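Local coordinates for E3 ubiquitin-protein ligase TRIM65 (Homo sapiens, PDB 7JL4), which acts as an E3 ubiquitin ligase in innate immunity, autophagy and inflammation, seen here through its PRY-SPRY (B30.2) domain, at residues 138-152 with 156-170. Sequence-based numbering, arbitrary orientation.
Sequences RLLGMDLDLASGCLT and LEPQTQPLYTFHALF
At the edge of the F170 ring lies the backbone N of C150, while L146 CD2 comes in obliquely, 3.5 Å from F170 CD2, the leucine crossing the phenylalanine at about a right angle; A168 CB sits over one ring face, offset toward the rim. The H167 ring receives S148 O at its edge, in plane, through a weak bond from NE2. CG of H167 stands anti to the backbone N (chi1 -179°), which carries the imidazole out toward the 146-149 turn, within reach of S148 O. These rings pack at the 146-149 turn end of the antiparallel meander 139-145/150-155/161-167 of the SPRY beta-sandwich, in which 161-167 is the outermost strand of its sheet within the chain. Register follows from the L151-F166 hydrogen-bonded pair: L151 N reaches F166 O at 2.9 Å, F166 N returns to L151 O, and strands 150-152 and 161-167 run antiparallel, their axes at 164°. On the sheet face bearing L151 and F166, L151 CD2 approaches the F166 ring obliquely, Y164 CE2 lies over one face of that ring, offset toward its rim, and W112 packs edge-to-face against both F166 and F170. A G1 bulge, with G149 and C150 both facing D145, turns the chain; a CB on G149 would clash with A168 O. At the far end L156 N bonds L139 O at 2.9 Å, and a water donates to the same oxygen while accepting from E157 N. E157 lays its carboxylate beside L139 CB, OE1 taking a weak but straight bond (174°) from R138 N and OE2 a salt bridge from R78. An alanine here is likely to leave R78 without this carboxylate and uncover L139 CB. On the face bearing C150 and H167, T152 OG1 and T165 OG1 are hydrogen-bonded at 2.8 Å.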
loop_
_atom_site.group_PDB
_atom_site.type_symbol
_atom_site.label_atom_id
_atom_site.label_comp_id
_atom_site.label_asym_id
_atom_site.label_seq_id
_atom_site.Cartn_x
_atom_site.Cartn_y
_atom_site.Cartn_z
ATOM N N ARG A 138 -1.662 7.380 -11.204
ATOM C CA ARG A 138 -2.143 6.235 -10.440
ATOM C C ARG A 138 -1.109 5.117 -10.327
ATOM O O ARG A 138 -1.449 4.014 -9.883
ATOM C CB ARG A 138 -3.436 5.700 -11.066
ATOM C CG ARG A 138 -4.590 6.709 -11.009
ATOM C CD ARG A 138 -5.102 6.892 -9.596
ATOM N NE ARG A 138 -6.079 8.005 -9.538
ATOM C CZ ARG A 138 -5.828 9.206 -9.023
ATOM N NH1 ARG A 138 -4.634 9.474 -8.527
ATOM N NH2 ARG A 138 -6.773 10.154 -9.022
ATOM N N LEU A 139 0.135 5.363 -10.721
ATOM C CA LEU A 139 1.211 4.384 -10.575
ATOM C C LEU A 139 2.100 4.874 -9.441
ATOM O O LEU A 139 2.744 5.924 -9.556
ATOM C CB LEU A 139 1.982 4.224 -11.882
ATOM C CG LEU A 139 3.130 3.225 -11.813
ATOM C CD1 LEU A 139 2.617 1.844 -11.438
ATOM C CD2 LEU A 139 3.876 3.175 -13.135
ATOM N N LEU A 140 2.123 4.130 -8.337
ATOM C CA LEU A 140 2.707 4.613 -7.102
ATOM C C LEU A 140 3.831 3.686 -6.676
ATOM O O LEU A 140 3.737 2.466 -6.849
ATOM C CB LEU A 140 1.643 4.702 -6.008
ATOM C CG LEU A 140 0.496 5.601 -6.484
ATOM C CD1 LEU A 140 -0.742 5.385 -5.641
ATOM C CD2 LEU A 140 0.965 7.050 -6.451
ATOM N N GLY A 141 4.897 4.263 -6.129
ATOM C CA GLY A 141 6.031 3.485 -5.655
ATOM C C GLY A 141 6.232 3.659 -4.162
ATOM O O GLY A 141 5.929 4.712 -3.598
ATOM N N MET A 142 6.765 2.612 -3.523
ATOM C CA MET A 142 7.160 2.644 -2.119
ATOM C C MET A 142 8.600 2.171 -2.004
ATOM O O MET A 142 8.905 1.028 -2.367
ATOM C CB MET A 142 6.227 1.788 -1.263
ATOM C CG MET A 142 4.770 2.337 -1.256
ATOM S SD MET A 142 3.625 1.197 -0.459
ATOM C CE MET A 142 4.213 1.222 1.221
ATOM N N ASP A 143 9.462 3.051 -1.489
ATOM C CA ASP A 143 10.896 2.800 -1.302
ATOM C C ASP A 143 11.174 2.714 0.191
ATOM O O ASP A 143 11.071 3.719 0.901
ATOM C CB ASP A 143 11.721 3.920 -1.934
ATOM C CG ASP A 143 13.202 3.601 -1.954
ATOM O OD1 ASP A 143 13.562 2.465 -2.333
ATOM O OD2 ASP A 143 13.990 4.495 -1.610
ATOM N N LEU A 144 11.550 1.520 0.658
ATOM C CA LEU A 144 11.697 1.203 2.077
ATOM C C LEU A 144 13.173 0.948 2.342
ATOM O O LEU A 144 13.669 -0.137 2.037
ATOM C CB LEU A 144 10.867 -0.028 2.426
ATOM C CG LEU A 144 10.738 -0.365 3.898
ATOM C CD1 LEU A 144 10.122 0.842 4.641
ATOM C CD2 LEU A 144 9.836 -1.603 4.053
ATOM N N ASP A 145 13.874 1.936 2.897
ATOM C CA ASP A 145 15.316 1.813 3.169
ATOM C C ASP A 145 15.461 1.496 4.649
ATOM O O ASP A 145 15.456 2.390 5.506
ATOM C CB ASP A 145 16.067 3.074 2.755
ATOM C CG ASP A 145 17.568 3.017 3.052
ATOM O OD1 ASP A 145 18.037 2.153 3.825
ATOM O OD2 ASP A 145 18.299 3.848 2.473
ATOM N N LEU A 146 15.588 0.208 4.959
ATOM C CA LEU A 146 15.595 -0.174 6.360
ATOM C C LEU A 146 16.981 -0.065 6.965
ATOM O O LEU A 146 17.129 -0.242 8.179
ATOM C CB LEU A 146 15.027 -1.591 6.516
ATOM C CG LEU A 146 13.582 -1.681 6.051
ATOM C CD1 LEU A 146 13.067 -3.101 6.207
ATOM C CD2 LEU A 146 12.679 -0.672 6.852
ATOM N N ALA A 147 17.990 0.241 6.155
ATOM C CA ALA A 147 19.280 0.621 6.719
ATOM C C ALA A 147 19.196 1.993 7.374
ATOM O O ALA A 147 19.687 2.197 8.488
ATOM C CB ALA A 147 20.349 0.612 5.635
ATOM N N SER A 148 18.581 2.953 6.684
ATOM C CA SER A 148 18.489 4.318 7.180
ATOM C C SER A 148 17.174 4.596 7.899
ATOM O O SER A 148 17.050 5.642 8.542
ATOM C CB SER A 148 18.634 5.304 6.016
ATOM O OG SER A 148 17.436 5.319 5.244
ATOM N N GLY A 149 16.196 3.703 7.789
ATOM C CA GLY A 149 14.911 3.915 8.422
ATOM C C GLY A 149 14.014 4.899 7.704
ATOM O O GLY A 149 13.275 5.649 8.356
ATOM N N CYS A 150 14.047 4.917 6.379
ATOM C CA CYS A 150 13.287 5.868 5.574
ATOM C C CYS A 150 12.280 5.143 4.697
ATOM O O CYS A 150 12.619 4.159 4.029
ATOM C CB CYS A 150 14.227 6.707 4.703
ATOM S SG CYS A 150 15.485 7.589 5.716
ATOM N N LEU A 151 11.055 5.647 4.671
ATOM C CA LEU A 151 10.020 5.138 3.785
ATOM C C LEU A 151 9.546 6.303 2.932
ATOM O O LEU A 151 9.073 7.310 3.473
ATOM C CB LEU A 151 8.870 4.527 4.585
ATOM C CG LEU A 151 7.542 4.357 3.824
ATOM C CD1 LEU A 151 7.691 3.353 2.660
ATOM C CD2 LEU A 151 6.430 3.917 4.803
ATOM N N THR A 152 9.714 6.197 1.617
ATOM C CA THR A 152 9.336 7.275 0.708
ATOM C C THR A 152 8.324 6.755 -0.292
ATOM O O THR A 152 8.534 5.702 -0.898
ATOM C CB THR A 152 10.531 7.859 -0.043
ATOM O OG1 THR A 152 11.503 8.322 0.903
ATOM C CG2 THR A 152 10.064 9.056 -0.935
ATOM N N LEU A 156 4.851 7.833 -10.187
ATOM C CA LEU A 156 5.791 7.490 -11.232
ATOM C C LEU A 156 5.339 8.022 -12.588
ATOM O O LEU A 156 6.112 7.971 -13.550
ATOM C CB LEU A 156 5.960 5.966 -11.361
ATOM C CG LEU A 156 6.940 5.433 -10.289
ATOM C CD1 LEU A 156 8.386 5.924 -10.318
ATOM C CD2 LEU A 156 6.351 5.317 -8.874
ATOM N N GLU A 157 4.094 8.489 -12.703
ATOM C CA GLU A 157 3.585 9.026 -13.957
ATOM C C GLU A 157 2.943 10.379 -13.674
ATOM O O GLU A 157 2.175 10.515 -12.700
ATOM C CB GLU A 157 2.596 8.054 -14.649
ATOM C CG GLU A 157 1.454 7.560 -13.770
ATOM C CD GLU A 157 0.443 6.692 -14.501
ATOM O OE1 GLU A 157 -0.774 6.967 -14.374
ATOM O OE2 GLU A 157 0.862 5.744 -15.208
ATOM N N PRO A 158 3.259 11.415 -14.464
ATOM C CA PRO A 158 4.148 11.372 -15.634
ATOM C C PRO A 158 5.659 11.416 -15.356
ATOM O O PRO A 158 6.424 11.053 -16.253
ATOM C CB PRO A 158 3.741 12.621 -16.406
ATOM C CG PRO A 158 3.331 13.570 -15.339
ATOM C CD PRO A 158 2.651 12.747 -14.292
ATOM N N GLN A 159 6.093 11.882 -14.187
ATOM C CA GLN A 159 7.502 11.824 -13.827
ATOM C C GLN A 159 7.649 11.031 -12.546
ATOM O O GLN A 159 6.680 10.802 -11.820
ATOM C CB GLN A 159 8.130 13.193 -13.555
ATOM C CG GLN A 159 8.173 14.147 -14.671
ATOM C CD GLN A 159 8.549 15.529 -14.173
ATOM O OE1 GLN A 159 7.733 16.456 -14.171
ATOM N NE2 GLN A 159 9.826 15.690 -13.810
ATOM N N THR A 160 8.899 10.684 -12.248
ATOM C CA THR A 160 9.253 10.138 -10.949
ATOM C C THR A 160 9.319 11.298 -9.955
ATOM O O THR A 160 10.181 12.172 -10.081
ATOM C CB THR A 160 10.587 9.408 -11.041
ATOM O OG1 THR A 160 10.522 8.434 -12.098
ATOM C CG2 THR A 160 10.892 8.719 -9.716
ATOM N N GLN A 161 8.415 11.316 -8.972
ATOM C CA GLN A 161 8.328 12.430 -8.029
ATOM C C GLN A 161 8.080 11.907 -6.623
ATOM O O GLN A 161 7.072 11.232 -6.381
ATOM C CB GLN A 161 7.220 13.410 -8.427
ATOM N N PRO A 162 8.979 12.178 -5.676
ATOM C CA PRO A 162 8.713 11.784 -4.292
ATOM C C PRO A 162 7.552 12.601 -3.746
ATOM O O PRO A 162 7.436 13.799 -4.011
ATOM C CB PRO A 162 10.023 12.101 -3.562
ATOM C CG PRO A 162 10.728 13.104 -4.428
ATOM C CD PRO A 162 10.248 12.917 -5.838
ATOM N N LEU A 163 6.696 11.937 -2.996
ATOM C CA LEU A 163 5.476 12.527 -2.452
ATOM C C LEU A 163 5.580 12.829 -0.966
ATOM O O LEU A 163 5.097 13.878 -0.508
ATOM C CB LEU A 163 4.289 11.583 -2.692
ATOM C CG LEU A 163 3.987 11.239 -4.161
ATOM C CD1 LEU A 163 2.867 10.187 -4.270
ATOM C CD2 LEU A 163 3.641 12.491 -4.936
ATOM N N TYR A 164 6.204 11.931 -0.209
ATOM C CA TYR A 164 6.358 12.068 1.234
ATOM C C TYR A 164 7.338 11.022 1.742
ATOM O O TYR A 164 7.322 9.878 1.270
ATOM C CB TYR A 164 5.020 11.914 1.961
ATOM C CG TYR A 164 5.097 12.535 3.338
ATOM C CD1 TYR A 164 5.065 13.917 3.497
ATOM C CD2 TYR A 164 5.275 11.742 4.467
ATOM C CE1 TYR A 164 5.179 14.496 4.769
ATOM C CE2 TYR A 164 5.363 12.300 5.722
ATOM C CZ TYR A 164 5.319 13.666 5.870
ATOM O OH TYR A 164 5.433 14.188 7.139
ATOM N N THR A 165 8.161 11.410 2.722
ATOM C CA THR A 165 9.080 10.502 3.400
ATOM C C THR A 165 8.805 10.490 4.898
ATOM O O THR A 165 8.790 11.547 5.534
ATOM C CB THR A 165 10.523 10.922 3.137
ATOM O OG1 THR A 165 10.766 10.906 1.728
ATOM C CG2 THR A 165 11.541 10.007 3.859
ATOM N N PHE A 166 8.614 9.295 5.460
ATOM C CA PHE A 166 8.644 9.064 6.901
ATOM C C PHE A 166 10.009 8.540 7.317
ATOM O O PHE A 166 10.632 7.755 6.593
ATOM C CB PHE A 166 7.610 8.018 7.330
ATOM C CG PHE A 166 6.179 8.458 7.187
ATOM C CD1 PHE A 166 5.606 9.278 8.146
ATOM C CD2 PHE A 166 5.386 7.975 6.146
ATOM C CE1 PHE A 166 4.256 9.658 8.042
ATOM C CE2 PHE A 166 4.028 8.343 6.047
ATOM C CZ PHE A 166 3.486 9.177 6.992
ATOM N N HIS A 167 10.446 8.934 8.515
ATOM C CA HIS A 167 11.617 8.340 9.148
ATOM C C HIS A 167 11.208 7.641 10.436
ATOM O O HIS A 167 10.357 8.136 11.171
ATOM C CB HIS A 167 12.690 9.368 9.460
ATOM C CG HIS A 167 13.907 8.760 10.081
ATOM N ND1 HIS A 167 14.310 9.049 11.364
ATOM C CD2 HIS A 167 14.791 7.852 9.605
ATOM C CE1 HIS A 167 15.405 8.358 11.646
ATOM N NE2 HIS A 167 15.710 7.617 10.596
ATOM N N ALA A 168 11.813 6.488 10.711
ATOM C CA ALA A 168 11.493 5.752 11.928
ATOM C C ALA A 168 12.626 4.788 12.215
ATOM O O ALA A 168 13.331 4.361 11.306
ATOM C CB ALA A 168 10.195 4.956 11.792
ATOM N N LEU A 169 12.753 4.401 13.480
ATOM C CA LEU A 169 13.669 3.318 13.852
ATOM C C LEU A 169 12.852 2.032 13.922
ATOM O O LEU A 169 12.430 1.587 14.987
ATOM C CB LEU A 169 14.357 3.646 15.168
ATOM C CG LEU A 169 15.175 4.943 15.120
ATOM C CD1 LEU A 169 16.169 4.994 16.263
ATOM C CD2 LEU A 169 15.915 5.081 13.784
ATOM N N PHE A 170 12.615 1.439 12.753
ATOM C CA PHE A 170 11.731 0.279 12.655
ATOM C C PHE A 170 12.275 -0.880 13.485
ATOM O O PHE A 170 13.437 -1.259 13.337
ATOM C CB PHE A 170 11.582 -0.139 11.191
ATOM C CG PHE A 170 10.942 0.910 10.320
ATOM C CD1 PHE A 170 9.597 1.222 10.465
ATOM C CD2 PHE A 170 11.686 1.570 9.357
ATOM C CE1 PHE A 170 8.981 2.189 9.639
ATOM C CE2 PHE A 170 11.099 2.553 8.537
ATOM C CZ PHE A 170 9.744 2.862 8.681
HETATM O O HOH W 1 1.810 8.153 -10.824
#